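Local structure of beta-glucuronidase (Dictyoglomus thermophilum, 6XXW) at residues 419-425 with 454-460; 362-366 with 391-395; 486-491 with 537-543. The protein probably hydrolyses beta-D-glucuronides, releasing glucuronic acid, as a glycoside hydrolase of family 2. All blocks are in the same frame, centred on the assembly; numbering follows the deposited sequence.

Contact 1. Residues 419-425 with 454-460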
# COMPACT_ATOMS: atom_id res chain seq x y z
N THR A 419 11.22 -33.08 17.76
CA THR A 419 12.12 -34.21 17.59
C THR A 419 13.16 -34.33 18.69
O THR A 419 13.93 -35.29 18.69
CB THR A 419 12.82 -34.11 16.23
OG1 THR A 419 13.45 -32.83 16.13
CG2 THR A 419 11.83 -34.31 15.05
N TYR A 420 13.23 -33.36 19.61
CA TYR A 420 14.11 -33.47 20.76
C TYR A 420 13.53 -34.37 21.85
O TYR A 420 14.26 -34.79 22.75
CB TYR A 420 14.40 -32.06 21.31
CG TYR A 420 13.13 -31.27 21.57
CD1 TYR A 420 12.41 -31.46 22.74
CD2 TYR A 420 12.64 -30.37 20.63
CE1 TYR A 420 11.23 -30.77 22.98
CE2 TYR A 420 11.45 -29.67 20.86
CZ TYR A 420 10.76 -29.88 22.04
OH TYR A 420 9.59 -29.20 22.29
N GLU A 421 12.24 -34.68 21.79
CA GLU A 421 11.62 -35.54 22.79
C GLU A 421 12.01 -37.00 22.60
O GLU A 421 12.11 -37.50 21.48
CB GLU A 421 10.09 -35.41 22.74
CG GLU A 421 9.56 -34.00 22.95
CD GLU A 421 8.05 -33.97 23.10
OE1 GLU A 421 7.43 -35.06 23.13
OE2 GLU A 421 7.47 -32.87 23.17
N ASP A 422 12.20 -37.71 23.73
CA ASP A 422 12.46 -39.15 23.69
C ASP A 422 11.40 -39.90 22.89
O ASP A 422 11.72 -40.78 22.08
CB ASP A 422 12.50 -39.71 25.12
CG ASP A 422 13.81 -39.41 25.82
OD1 ASP A 422 14.39 -40.34 26.41
OD2 ASP A 422 14.26 -38.24 25.79
N GLY A 423 10.13 -39.58 23.12
CA GLY A 423 9.03 -40.22 22.41
C GLY A 423 9.03 -40.00 20.90
O GLY A 423 8.44 -40.81 20.17
N ALA A 424 9.67 -38.93 20.42
CA ALA A 424 9.71 -38.69 18.98
C ALA A 424 10.59 -39.71 18.27
O ALA A 424 10.38 -39.98 17.08
CB ALA A 424 10.23 -37.28 18.69
N GLU A 425 11.56 -40.28 18.97
CA GLU A 425 12.49 -41.19 18.30
C GLU A 425 11.78 -42.46 17.86
O GLU A 425 11.86 -42.86 16.69
CB GLU A 425 13.68 -41.51 19.20
CG GLU A 425 14.68 -42.45 18.53
CD GLU A 425 16.07 -42.38 19.15
OE1 GLU A 425 16.21 -41.81 20.24
OE2 GLU A 425 17.02 -42.89 18.53
N GLU A 454 20.18 -31.70 19.36
CA GLU A 454 19.05 -32.17 20.15
C GLU A 454 18.11 -33.11 19.41
O GLU A 454 17.42 -33.89 20.07
CB GLU A 454 18.24 -30.98 20.68
CG GLU A 454 19.11 -29.93 21.38
CD GLU A 454 18.30 -29.01 22.27
OE1 GLU A 454 17.22 -28.54 21.84
OE2 GLU A 454 18.75 -28.73 23.40
N THR A 455 18.06 -33.08 18.08
CA THR A 455 17.10 -33.93 17.39
C THR A 455 17.50 -35.40 17.55
O THR A 455 18.66 -35.77 17.36
CB THR A 455 16.95 -33.58 15.91
OG1 THR A 455 16.21 -34.63 15.27
CG2 THR A 455 18.31 -33.40 15.20
N LYS A 456 16.54 -36.24 17.89
CA LYS A 456 16.76 -37.67 17.97
C LYS A 456 16.30 -38.40 16.71
O LYS A 456 16.22 -39.63 16.72
CB LYS A 456 16.04 -38.23 19.20
CG LYS A 456 16.60 -37.72 20.54
CD LYS A 456 15.67 -38.04 21.67
CE LYS A 456 16.25 -37.59 23.01
NZ LYS A 456 17.54 -38.30 23.28
N VAL A 457 16.00 -37.67 15.63
CA VAL A 457 15.33 -38.24 14.47
C VAL A 457 16.13 -38.08 13.18
O VAL A 457 16.10 -38.96 12.32
CB VAL A 457 13.91 -37.65 14.32
CG1 VAL A 457 13.26 -38.13 13.01
CG2 VAL A 457 13.06 -38.03 15.54
N SER A 458 16.85 -36.96 13.01
CA SER A 458 17.53 -36.69 11.74
C SER A 458 18.60 -37.73 11.42
O SER A 458 18.93 -37.91 10.24
CB SER A 458 18.16 -35.29 11.74
OG SER A 458 17.19 -34.29 11.41
N LYS A 459 19.15 -38.41 12.43
CA LYS A 459 20.15 -39.45 12.15
C LYS A 459 19.58 -40.60 11.33
O LYS A 459 20.36 -41.37 10.76
CB LYS A 459 20.75 -39.98 13.46
CG LYS A 459 19.74 -40.40 14.53
CD LYS A 459 20.44 -40.63 15.88
CE LYS A 459 19.49 -41.20 16.95
NZ LYS A 459 20.10 -41.22 18.33
N TYR A 460 18.24 -40.72 11.22
CA TYR A 460 17.59 -41.81 10.51
C TYR A 460 17.19 -41.49 9.07
O TYR A 460 16.70 -42.39 8.38
CB TYR A 460 16.34 -42.27 11.28
CG TYR A 460 16.63 -42.82 12.68
CD1 TYR A 460 17.27 -44.04 12.85
CD2 TYR A 460 16.28 -42.09 13.81
CE1 TYR A 460 17.52 -44.54 14.13
CE2 TYR A 460 16.52 -42.59 15.09
CZ TYR A 460 17.15 -43.82 15.23
OH TYR A 460 17.40 -44.32 16.49
O HOH W 1 17.72 -34.79 22.57
O HOH W 2 16.66 -40.68 24.10
O HOH W 3 18.58 -41.00 21.04
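Glu454 meets Tyr420 through its backbone: the carbonyl oxygen Glu454 O receives a CA-H...O contact from Tyr420 CA at 3.4 Å, and a water also donates to it. Thr455 lies alongside Thr419, both side chains pointing the same way, and Glu448 takes a hydrogen bond from each hydroxyl. Thr455 OG1 also accepts from Val457 N, an ST turn that suits a small hydroxyl residue. At Lys456 the two loops are joined by a nearly straight bond (173°), Lys456 N to Thr419 O at 2.9 Å. The lysine's methylenes pass the carbonyls of Tyr420 and Glu421, and a bend at its last torsion (chi4 -61°) leaves NZ 4.1 Å from Asp422 OD2, short of a salt bridge. Val457 turns inward, where its CG2 packs 3.9 Å from Thr419 CG2, with Phe428 and Ile432 of helix 422-438 as further apolar neighbours. Lys459 and Tyr460 converge on Glu425, whose CG, anti to the backbone N (chi1 -180°), starts an extended chain that reaches the 454-460 segment. Its OE2 accepts a hydrogen bond from Tyr460 OH through the anti lone pair at 2.5 Å, in the ring plane at its edge, and is 3.5 Å from Lys459 NZ in a salt bridge; a water links OE1 to the same ammonium. With an alanine here in place of Glu425, Lys459 NZ would probably lose its nearby carboxylate and the Tyr460 hydroxyl its acceptor. The chemistry is layered: hydroxyls and valine inside, a backbone bond between, charges with water outside; it joins the loops after TIM-barrel strands 408-415 and 444-448, one carboxylate tying in the start of helix 422-438.

Contact 2. Residues 362-366 with 391-395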
# COMPACT_ATOMS: atom_id res chain seq x y z
N GLU A 362 5.50 -33.92 1.02
CA GLU A 362 5.53 -33.98 2.47
C GLU A 362 4.19 -34.45 3.03
O GLU A 362 3.12 -34.01 2.58
CB GLU A 362 5.88 -32.59 3.02
CG GLU A 362 6.01 -32.52 4.52
CD GLU A 362 6.72 -31.26 4.93
OE1 GLU A 362 7.96 -31.20 4.76
OE2 GLU A 362 6.02 -30.33 5.39
N ALA A 363 4.27 -35.34 4.01
CA ALA A 363 3.11 -35.78 4.77
C ALA A 363 2.62 -34.67 5.70
O ALA A 363 3.41 -33.81 6.12
CB ALA A 363 3.45 -37.03 5.58
N PRO A 364 1.34 -34.69 6.08
CA PRO A 364 0.77 -33.57 6.85
C PRO A 364 1.11 -33.57 8.34
O PRO A 364 0.31 -33.07 9.14
CB PRO A 364 -0.75 -33.74 6.65
CG PRO A 364 -0.94 -34.94 5.81
CD PRO A 364 0.32 -35.71 5.78
N ALA A 365 2.28 -34.10 8.72
CA ALA A 365 2.70 -34.15 10.12
C ALA A 365 3.38 -32.83 10.50
O ALA A 365 4.58 -32.74 10.77
CB ALA A 365 3.62 -35.34 10.36
N VAL A 366 2.57 -31.78 10.51
CA VAL A 366 2.99 -30.44 10.88
C VAL A 366 2.12 -30.01 12.05
O VAL A 366 0.96 -30.41 12.16
CB VAL A 366 2.86 -29.46 9.68
CG1 VAL A 366 1.42 -29.44 9.14
CG2 VAL A 366 3.35 -28.04 10.05
N HIS A 391 -0.62 -41.78 10.69
CA HIS A 391 0.55 -41.36 9.91
C HIS A 391 1.01 -42.48 8.97
O HIS A 391 1.31 -42.23 7.79
CB HIS A 391 1.66 -40.95 10.87
CG HIS A 391 2.70 -40.05 10.28
ND1 HIS A 391 3.49 -39.23 11.06
CD2 HIS A 391 3.11 -39.86 9.00
CE1 HIS A 391 4.34 -38.57 10.29
NE2 HIS A 391 4.12 -38.92 9.04
N LEU A 392 1.05 -43.72 9.46
CA LEU A 392 1.47 -44.84 8.62
C LEU A 392 0.48 -45.08 7.49
O LEU A 392 0.88 -45.38 6.36
CB LEU A 392 1.63 -46.11 9.47
CG LEU A 392 2.70 -46.05 10.55
CD1 LEU A 392 2.54 -47.23 11.54
CD2 LEU A 392 4.12 -45.99 9.97
N GLU A 393 -0.82 -44.99 7.78
CA GLU A 393 -1.80 -45.13 6.70
C GLU A 393 -1.65 -44.00 5.68
O GLU A 393 -1.82 -44.21 4.47
CB GLU A 393 -3.22 -45.17 7.28
CG GLU A 393 -3.42 -46.34 8.24
CD GLU A 393 -4.86 -46.52 8.70
OE1 GLU A 393 -5.33 -45.71 9.53
OE2 GLU A 393 -5.51 -47.49 8.25
N ILE A 394 -1.34 -42.79 6.16
CA ILE A 394 -1.13 -41.66 5.25
C ILE A 394 0.02 -41.93 4.29
O ILE A 394 -0.09 -41.70 3.08
CB ILE A 394 -0.89 -40.36 6.06
CG1 ILE A 394 -2.20 -39.86 6.68
CG2 ILE A 394 -0.23 -39.29 5.17
CD1 ILE A 394 -3.34 -39.75 5.70
N MET A 395 1.16 -42.39 4.82
CA MET A 395 2.29 -42.70 3.95
C MET A 395 1.92 -43.75 2.91
O MET A 395 2.35 -43.67 1.75
CB MET A 395 3.50 -43.19 4.77
CG MET A 395 4.00 -42.25 5.87
SD MET A 395 4.23 -40.54 5.29
CE MET A 395 5.40 -40.75 3.95
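Ala365 and His391 make the tightest touch here: the methyl Ala365 CB sits 3.3 Å from His391 CE1, coming at the imidazole obliquely. The histidine reaches it because CG is anti to the backbone N (chi1 -159°), which carries the ring off helix 385-402 toward the loop. Both ring nitrogens have partners elsewhere, ND1 with the hydroxyl of Tyr427 and NE2, weakly, with the carbonyl oxygen of Val413, so the ring's rotation is set, and CE1 is left to pack against Ala365. Next to it, Met395 curls back on itself, bent at both chi2 and chi3, and brings SD to 3.6 Å from Ala363 CB. An unbranched, flexible thioether suits this place, because it can take up these two bends and set its polarisable sulfur against the methyl. The other part is looser. Ile394 offers CG2 to the proline ring at 3.7 Å from Pro364 CD, but the same methyl stays 4.3 Å from Ala363 CB. There is no solvent side: all six touching residues are buried, and the looser part is simply one methyl on a proline ring. Two alanines suit the loop because the helix runs close by, with CA atoms of Ala363 and Met395 7.0 Å apart. Ala365 is also the centre of an inverse gamma turn, in which Val366 N gives Pro364 O a weak bond, and backbone bonds join Ala363 to Ser412 and Ala365 to Asn415. The whole is a parallel beta-alpha-beta crossover of the TIM barrel: the chain leaves strand 358-362, returns as helix 385-402 packed over the loop, and enters strand 408-415, which pairs in parallel with 358-362.

Contact 3. Residues 486-491 with 537-543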
# COMPACT_ATOMS: atom_id res chain seq x y z
N LEU A 486 24.72 -18.91 11.19
CA LEU A 486 24.29 -19.90 10.22
C LEU A 486 25.43 -20.83 9.85
O LEU A 486 25.23 -22.05 9.73
CB LEU A 486 23.72 -19.22 8.98
CG LEU A 486 23.18 -20.21 7.94
CD1 LEU A 486 22.05 -21.05 8.50
CD2 LEU A 486 22.75 -19.47 6.66
N GLU A 487 26.64 -20.29 9.67
CA GLU A 487 27.76 -21.15 9.30
C GLU A 487 28.09 -22.13 10.42
O GLU A 487 28.30 -23.32 10.17
CB GLU A 487 29.00 -20.33 8.94
CG GLU A 487 30.24 -21.20 8.79
CD GLU A 487 31.31 -20.59 7.91
OE1 GLU A 487 32.30 -21.30 7.62
OE2 GLU A 487 31.18 -19.42 7.51
N ARG A 488 28.14 -21.65 11.67
CA ARG A 488 28.39 -22.54 12.80
C ARG A 488 27.33 -23.63 12.89
O ARG A 488 27.65 -24.80 13.15
CB ARG A 488 28.43 -21.74 14.10
CG ARG A 488 29.69 -20.92 14.30
CD ARG A 488 29.47 -19.75 15.26
NE ARG A 488 29.33 -20.19 16.64
CZ ARG A 488 30.36 -20.42 17.45
NH1 ARG A 488 31.60 -20.24 17.01
NH2 ARG A 488 30.15 -20.82 18.70
N ASP A 489 26.06 -23.27 12.71
CA ASP A 489 24.99 -24.24 12.83
C ASP A 489 25.10 -25.31 11.75
O ASP A 489 25.11 -26.51 12.06
CB ASP A 489 23.63 -23.54 12.74
CG ASP A 489 22.48 -24.46 13.10
OD1 ASP A 489 22.64 -25.27 14.03
OD2 ASP A 489 21.42 -24.37 12.47
N LEU A 490 25.21 -24.90 10.49
CA LEU A 490 25.22 -25.87 9.40
C LEU A 490 26.44 -26.77 9.44
O LEU A 490 26.34 -27.95 9.08
CB LEU A 490 25.13 -25.16 8.05
CG LEU A 490 23.80 -24.44 7.81
CD1 LEU A 490 23.79 -23.71 6.49
CD2 LEU A 490 22.64 -25.44 7.89
N ARG A 491 27.60 -26.25 9.88
CA ARG A 491 28.76 -27.12 10.06
C ARG A 491 28.52 -28.16 11.15
O ARG A 491 29.03 -29.28 11.06
CB ARG A 491 30.01 -26.30 10.39
CG ARG A 491 30.50 -25.43 9.22
CD ARG A 491 31.90 -24.87 9.50
NE ARG A 491 32.39 -24.08 8.37
CZ ARG A 491 32.95 -24.60 7.28
NH1 ARG A 491 33.10 -25.92 7.17
NH2 ARG A 491 33.36 -23.81 6.30
N VAL A 537 26.36 -17.59 2.77
CA VAL A 537 26.92 -18.62 3.64
C VAL A 537 26.87 -19.98 2.95
O VAL A 537 27.86 -20.72 2.93
CB VAL A 537 26.17 -18.65 4.98
CG1 VAL A 537 26.58 -19.88 5.78
CG2 VAL A 537 26.42 -17.39 5.77
N LEU A 538 25.72 -20.33 2.37
CA LEU A 538 25.56 -21.65 1.74
C LEU A 538 26.60 -21.88 0.65
O LEU A 538 27.07 -23.01 0.46
CB LEU A 538 24.15 -21.80 1.16
CG LEU A 538 22.97 -21.52 2.09
CD1 LEU A 538 21.67 -21.84 1.34
CD2 LEU A 538 23.08 -22.35 3.37
N ASP A 539 26.96 -20.82 -0.08
CA ASP A 539 27.89 -20.99 -1.18
C ASP A 539 29.27 -21.42 -0.70
O ASP A 539 30.05 -21.97 -1.50
CB ASP A 539 28.01 -19.69 -1.98
CG ASP A 539 26.77 -19.40 -2.80
OD1 ASP A 539 25.99 -20.33 -3.06
OD2 ASP A 539 26.58 -18.23 -3.17
N ARG A 540 29.59 -21.21 0.57
CA ARG A 540 30.89 -21.57 1.10
C ARG A 540 30.93 -22.98 1.69
O ARG A 540 31.98 -23.41 2.16
CB ARG A 540 31.31 -20.55 2.15
CG ARG A 540 31.42 -19.16 1.55
CD ARG A 540 32.08 -18.18 2.47
NE ARG A 540 31.15 -17.63 3.44
CZ ARG A 540 31.14 -17.96 4.72
NH1 ARG A 540 32.02 -18.85 5.17
NH2 ARG A 540 30.25 -17.42 5.55
N LEU A 541 29.81 -23.70 1.64
CA LEU A 541 29.67 -25.00 2.29
C LEU A 541 29.38 -26.06 1.23
O LEU A 541 28.27 -26.10 0.67
CB LEU A 541 28.56 -24.95 3.34
CG LEU A 541 28.69 -23.84 4.40
CD1 LEU A 541 27.49 -23.86 5.35
CD2 LEU A 541 29.98 -24.00 5.19
N ASP A 542 30.36 -26.93 0.97
CA ASP A 542 30.20 -27.89 -0.12
C ASP A 542 29.20 -29.01 0.20
O ASP A 542 28.84 -29.76 -0.71
CB ASP A 542 31.56 -28.49 -0.51
CG ASP A 542 32.19 -29.37 0.57
OD1 ASP A 542 31.59 -29.59 1.64
OD2 ASP A 542 33.31 -29.87 0.32
N PHE A 543 28.74 -29.13 1.44
CA PHE A 543 27.77 -30.16 1.79
C PHE A 543 26.33 -29.65 1.73
O PHE A 543 25.40 -30.44 1.93
CB PHE A 543 28.07 -30.72 3.19
CG PHE A 543 28.24 -29.67 4.26
CD1 PHE A 543 27.13 -29.08 4.86
CD2 PHE A 543 29.50 -29.28 4.68
CE1 PHE A 543 27.28 -28.11 5.84
CE2 PHE A 543 29.66 -28.32 5.66
CZ PHE A 543 28.55 -27.73 6.25
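Helix 482-497 passes the end of helix 524-538, with the CA atoms of Glu487 and Val537 6.3 Å apart, and a type I turn from Leu538 to Leu541 then carries the chain on alongside it. The two helices belong to the outer layer of the TIM barrel, and the turn leads into barrel strand 544-550. Leucines and a valine suit the buried side, where branched apolar chains pack between helix and turn without needing polar partners. Leu486 CD2 rests on Val537, while Leu490 CD1 is pressed to 3.5 Å from Leu538 CD2, tighter than usual for two methyls, and Leu490 CB meets Leu541 CD1. Toward the surface, Glu487 shares its carboxylate between two arginines. Its OE1 is gripped side-on by Arg491, one helical turn on, through NE at 2.9 Å and NH2. Its OE2 receives Arg540 NH1 at 2.6 Å on the syn side, 31° out of the carboxylate plane, with a weak bond from NH2. A bend at chi3 (-83°) helps Arg540 turn its guanidinium edge to that oxygen. The shared negative charge probably eases the closeness of the two cations, and the network ties helix to turn. Leu541 serves both layers, since its CD2 covers one face of the Arg491 guanidinium. Phe543, stacked on Tyr494, packs at the Leu490-Arg491 end, where its CE1 comes within 3.4 Å of the backbone oxygen Leu490 O.

In the fold
All three contacts lie in the TIM barrel domain and follow the chain in the order 2, 1, 3. Contact 2 packs the loop after the third barrel strand, 358-362, on helix 385-402; contact 1 joins the loops after the fourth and fifth, 408-415 and 444-448; contact 3 sets the helix between the sixth and seventh strands against the turn before the eighth, 544-550. Centres of contacts 1 and 2 are about 17 Å apart, 1 and 3 about 22 Å, 2 and 3 about 30 Å. Helices bridge them: Phe428 of helix 422-438 meets both His391 and Val457, and Trp493 of helix 482-497 packs on Thr455. The contacts thus join loops and helices at separate places round one barrel.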